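Local coordinates for flagellar basal body protein (Helicobacter pylori, PDB 5NPY), which probably serves as a structural subunit of the flagellar hook, the curved, flexible joint that couples the rotary motor to the filament, at residues G85-A90 against M482-N487; A90-G95 against K556-Y561; P101-E106 against G141-G146; G134-P139 against S175-P180; G488-A493 against P501-G506. All coordinates share one frame; numbering follows the deposited sequence.

Contact 1 of 5, residues G85-A90 against M482-N487; sequences GEFHMA and MRIEEN
The carbonyl oxygen of Glu-86 is met from two directions: Met-482 CE closes on Glu-86 O to 3.1 Å, and His-559 NE2, from strand 555-559, gives the same oxygen a hydrogen bond. The contact is face-to-face packing of two beta layers, as in a beta sandwich. Strands 87-90 and 482-484 run 10.0 Å apart at closest approach with an angle of only 20° between their directions. No hydrogen bond joins the two segments, so apolar side chains fill the interval. Met-482 does most of this work. Its CG lies trans to the backbone N (chi1 164°), and the chain stays straight until the final bond bends the methyl round. The CE atom is thereby set over one face of the Phe-87 ring, 3.8 Å from the centroid, which makes a CH-pi contact. Met-482 SD stands 4.2 Å from the centroid of the Phe-87 ring in an oblique Met-aromatic approach. The Glu-86 carboxylate, whose OE2 forms a salt bridge with Lys-560, comes no nearer than 4.1 Å from its OE1 to Met-482 CE. Further along the strands, Ile-484 lends a second hydrophobic point. Its CD1 lies 4.2 Å from Phe-87 CD1, at an oblique angle to that ring, and meets the methyl of Met-89, whose side chain crosses it nearly at right angles, with Met-89 CE 3.7 Å from Ile-484 CD1.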
# COMPACT_ATOMS: atom_id res chain seq x y z
N GLY A 85 -17.64 -35.14 -10.74
CA GLY A 85 -18.30 -33.92 -11.18
C GLY A 85 -18.02 -32.66 -10.39
O GLY A 85 -17.76 -32.72 -9.18
N GLU A 86 -18.09 -31.50 -11.06
CA GLU A 86 -17.64 -30.25 -10.45
C GLU A 86 -18.54 -29.80 -9.30
O GLU A 86 -18.07 -29.13 -8.38
CB GLU A 86 -17.54 -29.15 -11.51
CG GLU A 86 -16.21 -29.18 -12.26
CD GLU A 86 -15.02 -28.83 -11.37
OE1 GLU A 86 -14.64 -27.64 -11.31
OE2 GLU A 86 -14.46 -29.75 -10.73
N PHE A 87 -19.82 -30.16 -9.32
CA PHE A 87 -20.74 -29.76 -8.26
C PHE A 87 -21.33 -30.96 -7.51
O PHE A 87 -22.33 -30.82 -6.80
CB PHE A 87 -21.83 -28.86 -8.82
CG PHE A 87 -21.34 -27.51 -9.22
CD1 PHE A 87 -21.08 -26.54 -8.26
CD2 PHE A 87 -21.10 -27.20 -10.55
CE1 PHE A 87 -20.62 -25.29 -8.62
CE2 PHE A 87 -20.64 -25.95 -10.92
CZ PHE A 87 -20.39 -24.99 -9.95
N HIS A 88 -20.73 -32.13 -7.65
CA HIS A 88 -21.15 -33.25 -6.82
C HIS A 88 -20.68 -33.03 -5.39
O HIS A 88 -19.53 -32.65 -5.16
CB HIS A 88 -20.63 -34.57 -7.39
CG HIS A 88 -21.29 -34.95 -8.68
ND1 HIS A 88 -20.82 -35.96 -9.48
CD2 HIS A 88 -22.38 -34.45 -9.29
CE1 HIS A 88 -21.60 -36.08 -10.54
NE2 HIS A 88 -22.56 -35.17 -10.45
N MET A 89 -21.58 -33.23 -4.43
CA MET A 89 -21.26 -32.98 -3.04
C MET A 89 -22.16 -33.82 -2.15
O MET A 89 -23.17 -34.37 -2.60
CB MET A 89 -21.41 -31.49 -2.68
CG MET A 89 -22.80 -30.91 -2.96
SD MET A 89 -22.88 -29.13 -2.66
CE MET A 89 -22.11 -28.51 -4.16
N ALA A 90 -21.76 -33.93 -0.88
CA ALA A 90 -22.49 -34.72 0.10
C ALA A 90 -22.54 -33.98 1.42
O ALA A 90 -21.56 -33.36 1.83
CB ALA A 90 -21.86 -36.11 0.30
N MET A 482 -11.97 -24.22 -8.75
CA MET A 482 -13.08 -23.87 -7.87
C MET A 482 -12.99 -24.67 -6.57
O MET A 482 -12.74 -25.88 -6.59
CB MET A 482 -14.44 -24.12 -8.55
CG MET A 482 -15.63 -24.15 -7.57
SD MET A 482 -17.25 -24.38 -8.34
CE MET A 482 -17.24 -26.16 -8.56
N ARG A 483 -13.20 -23.98 -5.45
CA ARG A 483 -13.22 -24.59 -4.13
C ARG A 483 -14.62 -24.51 -3.55
O ARG A 483 -15.33 -23.52 -3.75
CB ARG A 483 -12.23 -23.92 -3.18
CG ARG A 483 -10.83 -23.81 -3.71
CD ARG A 483 -10.63 -22.51 -4.48
NE ARG A 483 -9.25 -22.39 -4.94
CZ ARG A 483 -8.27 -21.88 -4.22
NH1 ARG A 483 -8.51 -21.43 -2.99
NH2 ARG A 483 -7.04 -21.80 -4.72
N ILE A 484 -14.99 -25.55 -2.81
CA ILE A 484 -16.23 -25.60 -2.05
C ILE A 484 -15.85 -26.07 -0.66
O ILE A 484 -15.55 -27.25 -0.45
CB ILE A 484 -17.27 -26.52 -2.69
CG1 ILE A 484 -17.66 -26.03 -4.08
CG2 ILE A 484 -18.49 -26.65 -1.79
CD1 ILE A 484 -19.03 -26.54 -4.55
N GLU A 485 -15.84 -25.15 0.30
CA GLU A 485 -15.43 -25.45 1.66
C GLU A 485 -16.43 -26.39 2.33
O GLU A 485 -17.54 -26.62 1.85
CB GLU A 485 -15.31 -24.17 2.50
CG GLU A 485 -14.01 -23.45 2.26
CD GLU A 485 -12.84 -24.40 2.21
OE1 GLU A 485 -12.57 -25.07 3.24
OE2 GLU A 485 -12.20 -24.51 1.15
N GLU A 486 -16.01 -26.93 3.48
CA GLU A 486 -16.90 -27.77 4.27
C GLU A 486 -18.12 -27.01 4.79
O GLU A 486 -19.05 -27.64 5.32
CB GLU A 486 -16.13 -28.40 5.43
CG GLU A 486 -15.04 -29.38 5.01
CD GLU A 486 -14.59 -30.29 6.15
OE1 GLU A 486 -14.21 -31.44 5.87
OE2 GLU A 486 -14.63 -29.84 7.31
N ASN A 487 -18.15 -25.69 4.64
CA ASN A 487 -19.31 -24.88 4.96
C ASN A 487 -20.17 -24.56 3.75
O ASN A 487 -21.10 -23.76 3.85
CB ASN A 487 -18.87 -23.58 5.63
CG ASN A 487 -18.65 -23.76 7.11
OD1 ASN A 487 -18.66 -22.79 7.86
ND2 ASN A 487 -18.49 -25.00 7.55

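Contact 2 of 5, residues A90-G95 against K556-Y561; sequences AYQGKG and KIRHKY
Main-chain hydrogen bonds tie Ala-90 and Gln-92 to Arg-558 and Lys-556, making two antiparallel neighbours of a four-stranded sheet that brings together strands from near both ends of the modelled chain. Arg-558 N reaches Ala-90 O at 2.6 Å, and Ala-90 N returns a bond to Arg-558 O. At the second hydrogen-bonded pair, Gln-92 N sits 2.9 Å from Lys-556 O with a nearly straight N-H approach (166°), matched by Lys-556 N to Gln-92 O. Between them Tyr-91 and Ile-557 form a non-hydrogen-bonded pair.

Apolar contacts lie on both faces. On the Tyr-91 face, ring atom CD2 is 4.0 Å from Ile-557 CG1; on the other, Ala-90 CB lies 4.3 Å from Tyr-561 CB. Gln-92 and Lys-556 lie side by side on that second face, in van der Waals contact, with Gln-92 NE2 3.8 Å from Lys-556 CD.

Polar side-chain bonding fixes the far end of the tyrosine: Tyr-91 OH donates to Lys-94 O over 2.7 Å, from 46° above that carbonyl plane.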
# COMPACT_ATOMS: atom_id res chain seq x y z
N ALA A 90 -21.76 -33.93 -0.88
CA ALA A 90 -22.49 -34.72 0.10
C ALA A 90 -22.54 -33.98 1.42
O ALA A 90 -21.56 -33.36 1.83
CB ALA A 90 -21.86 -36.11 0.30
N TYR A 91 -23.70 -34.04 2.08
CA TYR A 91 -23.93 -33.37 3.35
C TYR A 91 -23.92 -34.40 4.47
O TYR A 91 -24.65 -35.40 4.41
CB TYR A 91 -25.27 -32.62 3.33
CG TYR A 91 -25.57 -31.84 4.60
CD1 TYR A 91 -26.70 -32.13 5.36
CD2 TYR A 91 -24.74 -30.81 5.03
CE1 TYR A 91 -26.99 -31.41 6.52
CE2 TYR A 91 -25.02 -30.10 6.19
CZ TYR A 91 -26.15 -30.40 6.93
OH TYR A 91 -26.43 -29.70 8.07
N GLN A 92 -23.08 -34.17 5.48
CA GLN A 92 -23.11 -34.95 6.71
C GLN A 92 -23.82 -34.16 7.80
O GLN A 92 -23.71 -32.94 7.86
CB GLN A 92 -21.70 -35.28 7.19
CG GLN A 92 -20.99 -36.39 6.45
CD GLN A 92 -19.71 -36.78 7.16
OE1 GLN A 92 -18.87 -37.49 6.61
NE2 GLN A 92 -19.55 -36.31 8.40
N GLY A 93 -24.55 -34.86 8.65
CA GLY A 93 -25.30 -34.20 9.71
C GLY A 93 -26.78 -34.08 9.39
O GLY A 93 -27.29 -34.68 8.44
N LYS A 94 -27.47 -33.29 10.22
CA LYS A 94 -28.90 -33.08 10.08
C LYS A 94 -29.16 -31.88 9.18
O LYS A 94 -28.54 -30.82 9.35
CB LYS A 94 -29.55 -32.87 11.44
CG LYS A 94 -30.76 -33.78 11.70
CD LYS A 94 -30.36 -35.25 11.67
CE LYS A 94 -31.51 -36.18 12.02
NZ LYS A 94 -31.17 -37.59 11.70
N GLY A 95 -30.08 -32.04 8.23
CA GLY A 95 -30.38 -30.97 7.29
C GLY A 95 -30.54 -31.40 5.85
O GLY A 95 -30.36 -32.58 5.51
N LYS A 556 -21.72 -30.64 7.81
CA LYS A 556 -20.61 -30.24 6.96
C LYS A 556 -20.90 -30.70 5.54
O LYS A 556 -21.48 -31.77 5.33
CB LYS A 556 -19.29 -30.83 7.47
CG LYS A 556 -18.87 -32.13 6.80
CD LYS A 556 -17.95 -32.96 7.69
CE LYS A 556 -16.78 -32.13 8.19
NZ LYS A 556 -16.10 -32.75 9.36
N ILE A 557 -20.49 -29.89 4.56
CA ILE A 557 -20.64 -30.21 3.15
C ILE A 557 -19.33 -30.78 2.63
O ILE A 557 -18.25 -30.22 2.90
CB ILE A 557 -21.06 -28.97 2.34
CG1 ILE A 557 -22.45 -28.50 2.77
CG2 ILE A 557 -21.06 -29.28 0.87
CD1 ILE A 557 -23.04 -27.41 1.88
N ARG A 558 -19.40 -31.88 1.89
CA ARG A 558 -18.21 -32.57 1.40
C ARG A 558 -18.18 -32.54 -0.12
O ARG A 558 -18.97 -33.22 -0.78
CB ARG A 558 -18.19 -34.01 1.93
CG ARG A 558 -18.02 -34.09 3.44
CD ARG A 558 -18.23 -35.51 3.94
NE ARG A 558 -17.31 -36.46 3.31
CZ ARG A 558 -17.02 -37.66 3.79
NH1 ARG A 558 -17.56 -38.07 4.93
NH2 ARG A 558 -16.17 -38.45 3.14
N HIS A 559 -17.25 -31.76 -0.68
CA HIS A 559 -17.13 -31.62 -2.13
C HIS A 559 -16.58 -32.90 -2.75
O HIS A 559 -15.65 -33.52 -2.22
CB HIS A 559 -16.24 -30.42 -2.47
CG HIS A 559 -16.32 -29.98 -3.90
ND1 HIS A 559 -15.38 -29.15 -4.47
CD2 HIS A 559 -17.22 -30.24 -4.87
CE1 HIS A 559 -15.69 -28.93 -5.73
NE2 HIS A 559 -16.81 -29.58 -6.00
N LYS A 560 -17.19 -33.31 -3.86
CA LYS A 560 -16.75 -34.43 -4.70
C LYS A 560 -16.92 -35.79 -4.01
O LYS A 560 -16.18 -36.73 -4.29
CB LYS A 560 -15.31 -34.21 -5.18
CG LYS A 560 -15.24 -33.05 -6.16
CD LYS A 560 -13.90 -32.89 -6.85
CE LYS A 560 -14.08 -32.09 -8.15
NZ LYS A 560 -12.85 -31.35 -8.55
N TYR A 561 -17.91 -35.89 -3.12
CA TYR A 561 -18.43 -37.16 -2.63
C TYR A 561 -19.95 -37.17 -2.80
O TYR A 561 -20.59 -36.11 -2.85
CB TYR A 561 -18.08 -37.40 -1.16
CG TYR A 561 -16.63 -37.71 -0.88
CD1 TYR A 561 -16.21 -39.02 -0.67
CD2 TYR A 561 -15.69 -36.70 -0.80
CE1 TYR A 561 -14.88 -39.31 -0.41
CE2 TYR A 561 -14.36 -36.97 -0.53
CZ TYR A 561 -13.96 -38.28 -0.34
OH TYR A 561 -12.62 -38.54 -0.08

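Contact 3 of 5, residues P101-E106 against G141-G146; sequences PNKNGE and GYYVYG
Lys-103 CB rests over one face of the Tyr-143 ring, 3.6 Å from its centroid, in a CH-pi contact. It is displaced toward the rim, so Lys-103 CB is only 3.2 Å from Tyr-143 CE2, while the lysine's end leads away. Gly-141 O lies over the opposite face, and Asn-102 N sits at the ring edge. Pro-101 approaches Tyr-142 differently: its CA comes in near the ring plane, 3.5 Å from Tyr-142 CD1, and its CB is likewise 3.5 Å from CE1 of Tyr-142. The Tyr-145 ring meets the Gly-105 to Glu-106 backbone obliquely, with Glu-106 N 4.1 Å from Tyr-145 CE2.

Around this shell, a type II turn from Asn-102 to Gly-105 folds the loop over the tyrosines. Backbone bonds of Tyr-143 with Gly-100 and of Tyr-145 with Val-98 fix the strand beneath, and Phe-121 meets Tyr-142 edge-to-face. All this belongs to the D1 region of the hook protein. With no clear hydrogen bond between the segments, the loop is held largely by aromatic and apolar contacts.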
# COMPACT_ATOMS: atom_id res chain seq x y z
N PRO A 101 -38.32 -25.37 -8.61
CA PRO A 101 -38.53 -25.48 -10.06
C PRO A 101 -38.36 -24.21 -10.88
O PRO A 101 -38.46 -24.28 -12.11
CB PRO A 101 -39.99 -25.96 -10.13
CG PRO A 101 -40.63 -25.30 -8.96
CD PRO A 101 -39.59 -25.31 -7.87
N ASN A 102 -38.11 -23.05 -10.25
CA ASN A 102 -38.17 -21.76 -10.93
C ASN A 102 -36.81 -21.08 -10.82
O ASN A 102 -36.36 -20.75 -9.72
CB ASN A 102 -39.29 -20.90 -10.32
CG ASN A 102 -39.27 -19.44 -10.80
OD1 ASN A 102 -38.30 -18.96 -11.39
ND2 ASN A 102 -40.37 -18.74 -10.55
N LYS A 103 -36.16 -20.88 -11.97
CA LYS A 103 -34.98 -20.04 -12.07
C LYS A 103 -35.41 -18.58 -12.11
O LYS A 103 -36.14 -18.19 -13.03
CB LYS A 103 -34.17 -20.39 -13.32
CG LYS A 103 -33.38 -19.27 -13.93
CD LYS A 103 -33.45 -19.36 -15.45
CE LYS A 103 -34.90 -19.33 -15.90
NZ LYS A 103 -35.09 -19.65 -17.34
N ASN A 104 -34.91 -17.80 -11.15
CA ASN A 104 -35.28 -16.44 -10.74
C ASN A 104 -36.15 -16.52 -9.49
O ASN A 104 -36.79 -15.53 -9.10
CB ASN A 104 -35.90 -15.58 -11.88
CG ASN A 104 -37.35 -15.96 -12.25
OD1 ASN A 104 -38.21 -16.21 -11.41
ND2 ASN A 104 -37.61 -16.00 -13.56
N GLY A 105 -36.17 -17.68 -8.83
CA GLY A 105 -36.90 -17.84 -7.59
C GLY A 105 -36.15 -17.39 -6.35
O GLY A 105 -34.96 -17.11 -6.40
N GLU A 106 -36.81 -17.32 -5.22
CA GLU A 106 -36.20 -16.95 -3.95
C GLU A 106 -36.93 -17.43 -2.68
O GLU A 106 -38.10 -17.55 -2.66
CB GLU A 106 -35.93 -15.44 -3.88
CG GLU A 106 -37.15 -14.58 -3.63
CD GLU A 106 -36.82 -13.11 -3.52
OE1 GLU A 106 -36.18 -12.57 -4.42
OE2 GLU A 106 -37.22 -12.50 -2.53
N GLY A 141 -33.95 -31.41 -13.20
CA GLY A 141 -34.02 -30.03 -13.63
C GLY A 141 -34.37 -29.01 -12.56
O GLY A 141 -34.63 -27.86 -12.91
N TYR A 142 -34.40 -29.39 -11.29
CA TYR A 142 -34.65 -28.42 -10.23
C TYR A 142 -33.37 -27.66 -9.89
O TYR A 142 -32.28 -28.24 -9.88
CB TYR A 142 -35.20 -29.11 -8.97
CG TYR A 142 -36.61 -29.64 -9.11
CD1 TYR A 142 -37.70 -28.77 -9.21
CD2 TYR A 142 -36.87 -31.01 -9.12
CE1 TYR A 142 -38.99 -29.25 -9.33
CE2 TYR A 142 -38.16 -31.50 -9.24
CZ TYR A 142 -39.22 -30.62 -9.34
OH TYR A 142 -40.50 -31.10 -9.46
N TYR A 143 -33.51 -26.37 -9.61
CA TYR A 143 -32.37 -25.53 -9.33
C TYR A 143 -31.96 -25.63 -7.87
O TYR A 143 -32.80 -25.81 -6.99
CB TYR A 143 -32.68 -24.07 -9.67
CG TYR A 143 -33.06 -23.91 -11.11
CD1 TYR A 143 -32.13 -24.12 -12.11
CD2 TYR A 143 -34.35 -23.61 -11.48
CE1 TYR A 143 -32.47 -24.01 -13.43
CE2 TYR A 143 -34.70 -23.51 -12.80
CZ TYR A 143 -33.76 -23.70 -13.77
OH TYR A 143 -34.11 -23.58 -15.09
N VAL A 144 -30.66 -25.50 -7.63
CA VAL A 144 -30.09 -25.54 -6.29
C VAL A 144 -30.13 -24.14 -5.69
O VAL A 144 -29.57 -23.19 -6.25
CB VAL A 144 -28.65 -26.08 -6.33
CG1 VAL A 144 -28.09 -26.20 -4.92
CG2 VAL A 144 -28.63 -27.41 -7.07
N TYR A 145 -30.78 -24.00 -4.53
CA TYR A 145 -30.89 -22.71 -3.85
C TYR A 145 -29.74 -22.50 -2.87
O TYR A 145 -29.35 -23.43 -2.14
CB TYR A 145 -32.21 -22.56 -3.10
CG TYR A 145 -33.39 -22.29 -3.99
CD1 TYR A 145 -33.57 -23.03 -5.15
CD2 TYR A 145 -34.33 -21.30 -3.69
CE1 TYR A 145 -34.61 -22.80 -6.00
CE2 TYR A 145 -35.42 -21.07 -4.55
CZ TYR A 145 -35.54 -21.84 -5.70
OH TYR A 145 -36.55 -21.69 -6.61
N GLY A 146 -29.24 -21.27 -2.84
CA GLY A 146 -28.22 -20.86 -1.90
C GLY A 146 -28.13 -19.35 -1.84
O GLY A 146 -28.98 -18.64 -2.37

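Contact 4 of 5, residues G134-P139 against S175-P180; sequences GYLVTP and SPLQIP
Tyr-135 and Gln-178 form a single backbone bridge with their CA atoms 4.3 Å apart, where segments 134-139 and 175-180 meet, just ahead of strand 136-137 and just past the end of strand 173-176, in the beta-rich D1 region. The firmer bond of the two is Leu-136 N to Leu-177 O at 3.2 Å and close to straight (167°). A weak one, Ile-179 N to Gly-134 O, is bent to 123° although the atoms are 2.8 Å apart. Gly-134 has a positive phi and lies flush against the partner chain, its CA 3.8 Å from Pro-180 CA, which leaves no room for a CB in that direction.

The main side-chain feature is an amide laid on an aromatic ring. Gln-178 is extended, with CG trans to its backbone N, and so runs over the face of Tyr-135: CG stands 3.7 Å from the centroid of the Tyr-135 ring, almost directly over its centre. The amide continues the overlap, its plane only 13° from that of the ring, and its NE2 gives a weak hydrogen bond to Asp-133 O. At the ring's edge Pro-176 adds an apolar neighbour. Away from this stack, both leucines join a buried cluster that includes Val-144 and Ile-505, and where the two meet, Leu-136 CG is 4.1 Å from Leu-177 CB.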
# COMPACT_ATOMS: atom_id res chain seq x y z
N GLY A 134 -25.03 -22.55 -17.04
CA GLY A 134 -24.28 -22.52 -15.80
C GLY A 134 -25.10 -22.47 -14.53
O GLY A 134 -24.58 -22.04 -13.50
N TYR A 135 -26.37 -22.88 -14.57
CA TYR A 135 -27.18 -22.99 -13.37
C TYR A 135 -26.98 -24.37 -12.75
O TYR A 135 -26.91 -25.37 -13.47
CB TYR A 135 -28.67 -22.78 -13.66
CG TYR A 135 -29.10 -21.33 -13.75
CD1 TYR A 135 -29.13 -20.66 -14.97
CD2 TYR A 135 -29.49 -20.64 -12.62
CE1 TYR A 135 -29.52 -19.33 -15.04
CE2 TYR A 135 -29.89 -19.31 -12.68
CZ TYR A 135 -29.90 -18.66 -13.90
OH TYR A 135 -30.30 -17.35 -13.95
N LEU A 136 -26.88 -24.42 -11.43
CA LEU A 136 -26.82 -25.70 -10.73
C LEU A 136 -28.19 -26.35 -10.73
O LEU A 136 -29.19 -25.71 -10.36
CB LEU A 136 -26.33 -25.53 -9.29
CG LEU A 136 -25.04 -24.74 -9.01
CD1 LEU A 136 -24.51 -25.09 -7.64
CD2 LEU A 136 -23.99 -25.00 -10.08
N VAL A 137 -28.26 -27.61 -11.17
CA VAL A 137 -29.52 -28.32 -11.32
C VAL A 137 -29.34 -29.75 -10.85
O VAL A 137 -28.24 -30.32 -10.92
CB VAL A 137 -30.01 -28.32 -12.79
CG1 VAL A 137 -30.46 -26.91 -13.21
CG2 VAL A 137 -28.92 -28.89 -13.73
N THR A 138 -30.43 -30.33 -10.36
CA THR A 138 -30.54 -31.76 -10.08
C THR A 138 -30.72 -32.50 -11.41
O THR A 138 -30.76 -31.90 -12.49
CB THR A 138 -31.68 -31.99 -9.09
OG1 THR A 138 -32.93 -31.66 -9.71
CG2 THR A 138 -31.50 -31.11 -7.87
N PRO A 139 -30.80 -33.84 -11.39
CA PRO A 139 -31.12 -34.54 -12.65
C PRO A 139 -32.55 -34.31 -13.15
O PRO A 139 -32.80 -34.48 -14.34
CB PRO A 139 -30.86 -36.02 -12.32
CG PRO A 139 -29.94 -35.99 -11.14
CD PRO A 139 -30.37 -34.78 -10.35
N SER A 175 -31.61 -18.28 -3.34
CA SER A 175 -32.07 -18.23 -4.72
C SER A 175 -31.25 -19.23 -5.53
O SER A 175 -30.29 -19.82 -5.01
CB SER A 175 -31.95 -16.81 -5.29
OG SER A 175 -30.61 -16.45 -5.59
N PRO A 176 -31.61 -19.46 -6.80
CA PRO A 176 -30.81 -20.36 -7.63
C PRO A 176 -29.41 -19.84 -7.85
O PRO A 176 -29.20 -18.65 -8.10
CB PRO A 176 -31.60 -20.41 -8.94
CG PRO A 176 -32.98 -20.17 -8.54
CD PRO A 176 -32.88 -19.13 -7.46
N LEU A 177 -28.43 -20.74 -7.75
CA LEU A 177 -27.03 -20.40 -7.97
C LEU A 177 -26.68 -20.55 -9.45
O LEU A 177 -27.06 -21.53 -10.09
CB LEU A 177 -26.13 -21.30 -7.12
CG LEU A 177 -26.48 -21.24 -5.64
CD1 LEU A 177 -25.42 -21.96 -4.81
CD2 LEU A 177 -26.66 -19.79 -5.17
N GLN A 178 -25.96 -19.57 -9.98
CA GLN A 178 -25.56 -19.56 -11.39
C GLN A 178 -24.06 -19.30 -11.48
O GLN A 178 -23.61 -18.15 -11.35
CB GLN A 178 -26.35 -18.52 -12.17
CG GLN A 178 -26.06 -18.56 -13.67
CD GLN A 178 -26.58 -17.35 -14.41
OE1 GLN A 178 -26.91 -16.32 -13.81
NE2 GLN A 178 -26.63 -17.45 -15.74
N ILE A 179 -23.30 -20.36 -11.69
CA ILE A 179 -21.86 -20.24 -11.86
C ILE A 179 -21.50 -20.79 -13.23
O ILE A 179 -21.26 -22.00 -13.37
CB ILE A 179 -21.11 -20.99 -10.74
CG1 ILE A 179 -21.56 -20.48 -9.37
CG2 ILE A 179 -19.61 -20.85 -10.91
CD1 ILE A 179 -21.02 -21.28 -8.22
N PRO A 180 -21.46 -19.95 -14.27
CA PRO A 180 -21.11 -20.44 -15.61
C PRO A 180 -19.68 -20.98 -15.65
O PRO A 180 -18.90 -20.85 -14.70
CB PRO A 180 -21.26 -19.21 -16.50
CG PRO A 180 -22.12 -18.25 -15.70
CD PRO A 180 -21.82 -18.52 -14.26

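Contact 5 of 5, residues G488-A493 against P501-G506; sequences GVISLA and PVARIG
Arg-504 starts with CG wedged between its own N and carbonyl carbon (chi1 78°) and then turns at chi3, which brings its guanidinium beside Val-489. Across this beta hairpin, Val-489 CG2 sits over the centre of one guanidinium face, 3.9 Å from Arg-504 CZ. The charged group also has partners beyond the hairpin: NH1 bonds Leu-169 O, and Trp-546 makes a cation-pi contact. Strands 489-493 and 501-505 run antiparallel, and their pairing is interrupted by a classic beta bulge, in which Val-502 and Ala-503 both face Ile-490. Two N-H groups therefore converge on Ile-490 O: Val-502 N at 2.6 Å, nearly straight, and Ala-503 N at 3.4 Å, a weak bond. Ile-490 N returns a bond to Ala-503 O at 2.7 Å, and Ile-505 N reaches Gly-488 O from above the carbonyl plane. One residue slips in the register as a result, putting Ser-491 opposite Pro-501, with CA atoms 3.5 Å apart. On the face that packs inward, Ile-490 holds CG1 trans to its carbonyl carbon and stretches out (chi2 177°). The methyl at its end lies against another isoleucine, Ile-490 CD1 to Ile-505 CD1 being 3.7 Å.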
# COMPACT_ATOMS: atom_id res chain seq x y z
N GLY A 488 -19.89 -25.16 2.60
CA GLY A 488 -20.66 -24.89 1.41
C GLY A 488 -20.30 -23.60 0.71
O GLY A 488 -20.89 -23.30 -0.33
N VAL A 489 -19.33 -22.85 1.22
CA VAL A 489 -18.95 -21.59 0.61
C VAL A 489 -18.16 -21.86 -0.66
O VAL A 489 -17.19 -22.63 -0.66
CB VAL A 489 -18.16 -20.73 1.61
CG1 VAL A 489 -17.66 -19.45 0.94
CG2 VAL A 489 -19.03 -20.40 2.81
N ILE A 490 -18.57 -21.22 -1.76
CA ILE A 490 -18.06 -21.50 -3.10
C ILE A 490 -17.21 -20.32 -3.54
O ILE A 490 -17.73 -19.21 -3.72
CB ILE A 490 -19.21 -21.75 -4.09
CG1 ILE A 490 -20.10 -22.89 -3.59
CG2 ILE A 490 -18.66 -22.00 -5.52
CD1 ILE A 490 -21.29 -23.17 -4.48
N SER A 491 -15.92 -20.56 -3.73
CA SER A 491 -15.00 -19.53 -4.20
C SER A 491 -14.40 -19.95 -5.54
O SER A 491 -14.23 -21.14 -5.83
CB SER A 491 -13.88 -19.29 -3.19
OG SER A 491 -14.40 -19.28 -1.88
N LEU A 492 -14.06 -18.95 -6.34
CA LEU A 492 -13.41 -19.16 -7.63
C LEU A 492 -12.00 -18.58 -7.59
O LEU A 492 -11.80 -17.46 -7.11
CB LEU A 492 -14.23 -18.53 -8.75
CG LEU A 492 -15.68 -19.03 -8.84
CD1 LEU A 492 -16.45 -18.35 -9.96
CD2 LEU A 492 -15.71 -20.55 -9.02
N ALA A 493 -11.03 -19.34 -8.07
CA ALA A 493 -9.67 -18.85 -8.26
C ALA A 493 -9.44 -18.49 -9.72
O ALA A 493 -10.05 -19.07 -10.63
CB ALA A 493 -8.63 -19.89 -7.83
N PRO A 501 -15.00 -15.75 -2.92
CA PRO A 501 -16.24 -16.51 -2.89
C PRO A 501 -17.27 -15.85 -3.79
O PRO A 501 -17.23 -14.65 -4.03
CB PRO A 501 -16.65 -16.47 -1.41
CG PRO A 501 -16.01 -15.22 -0.89
CD PRO A 501 -14.72 -15.09 -1.63
N VAL A 502 -18.19 -16.67 -4.31
CA VAL A 502 -19.29 -16.18 -5.13
C VAL A 502 -20.66 -16.63 -4.65
O VAL A 502 -21.67 -16.00 -5.02
CB VAL A 502 -19.09 -16.59 -6.61
CG1 VAL A 502 -17.71 -16.16 -7.10
CG2 VAL A 502 -19.27 -18.09 -6.79
N ALA A 503 -20.76 -17.70 -3.85
CA ALA A 503 -22.04 -18.26 -3.43
C ALA A 503 -21.80 -19.20 -2.26
O ALA A 503 -20.66 -19.45 -1.85
CB ALA A 503 -22.73 -19.00 -4.59
N ARG A 504 -22.90 -19.71 -1.70
CA ARG A 504 -22.84 -20.87 -0.82
C ARG A 504 -24.09 -21.71 -1.03
O ARG A 504 -25.14 -21.20 -1.42
CB ARG A 504 -22.71 -20.51 0.66
CG ARG A 504 -24.00 -20.05 1.33
CD ARG A 504 -23.69 -19.58 2.74
NE ARG A 504 -23.19 -20.69 3.56
CZ ARG A 504 -22.50 -20.53 4.69
NH1 ARG A 504 -22.21 -19.32 5.14
NH2 ARG A 504 -22.10 -21.59 5.36
N ILE A 505 -23.94 -23.02 -0.78
CA ILE A 505 -25.04 -23.96 -0.94
C ILE A 505 -26.05 -23.77 0.18
O ILE A 505 -25.69 -23.77 1.37
CB ILE A 505 -24.52 -25.40 -0.97
CG1 ILE A 505 -23.46 -25.57 -2.06
CG2 ILE A 505 -25.67 -26.39 -1.20
CD1 ILE A 505 -24.00 -25.47 -3.47
N GLY A 506 -27.32 -23.62 -0.18
CA GLY A 506 -28.37 -23.60 0.82
C GLY A 506 -28.41 -24.89 1.61
O GLY A 506 -28.23 -25.99 1.08

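In the fold
All five contacts lie in one beta-rich lobe, on the same side of the chain's centre. Contacts 1 and 2 share Ala-90 and strand 87-93, with centres 9 Å apart; contact 5, also about 9 Å from contact 1, follows through neighbouring strands 477-484 and 489-494. Contacts 3 and 4 are closer still, about 7 Å between centres, and their segments alternate along residues 101-180. Strand 143-148 joins contact 3 to strand 499-509 of contact 5. Phe-87, Ile-179, Ile-490 and Val-502 knit contacts 1, 4 and 5 into a common core. Sequence-distant ends, separated by some 300 residues of other structure, thus build one module, consistent with a D1 domain.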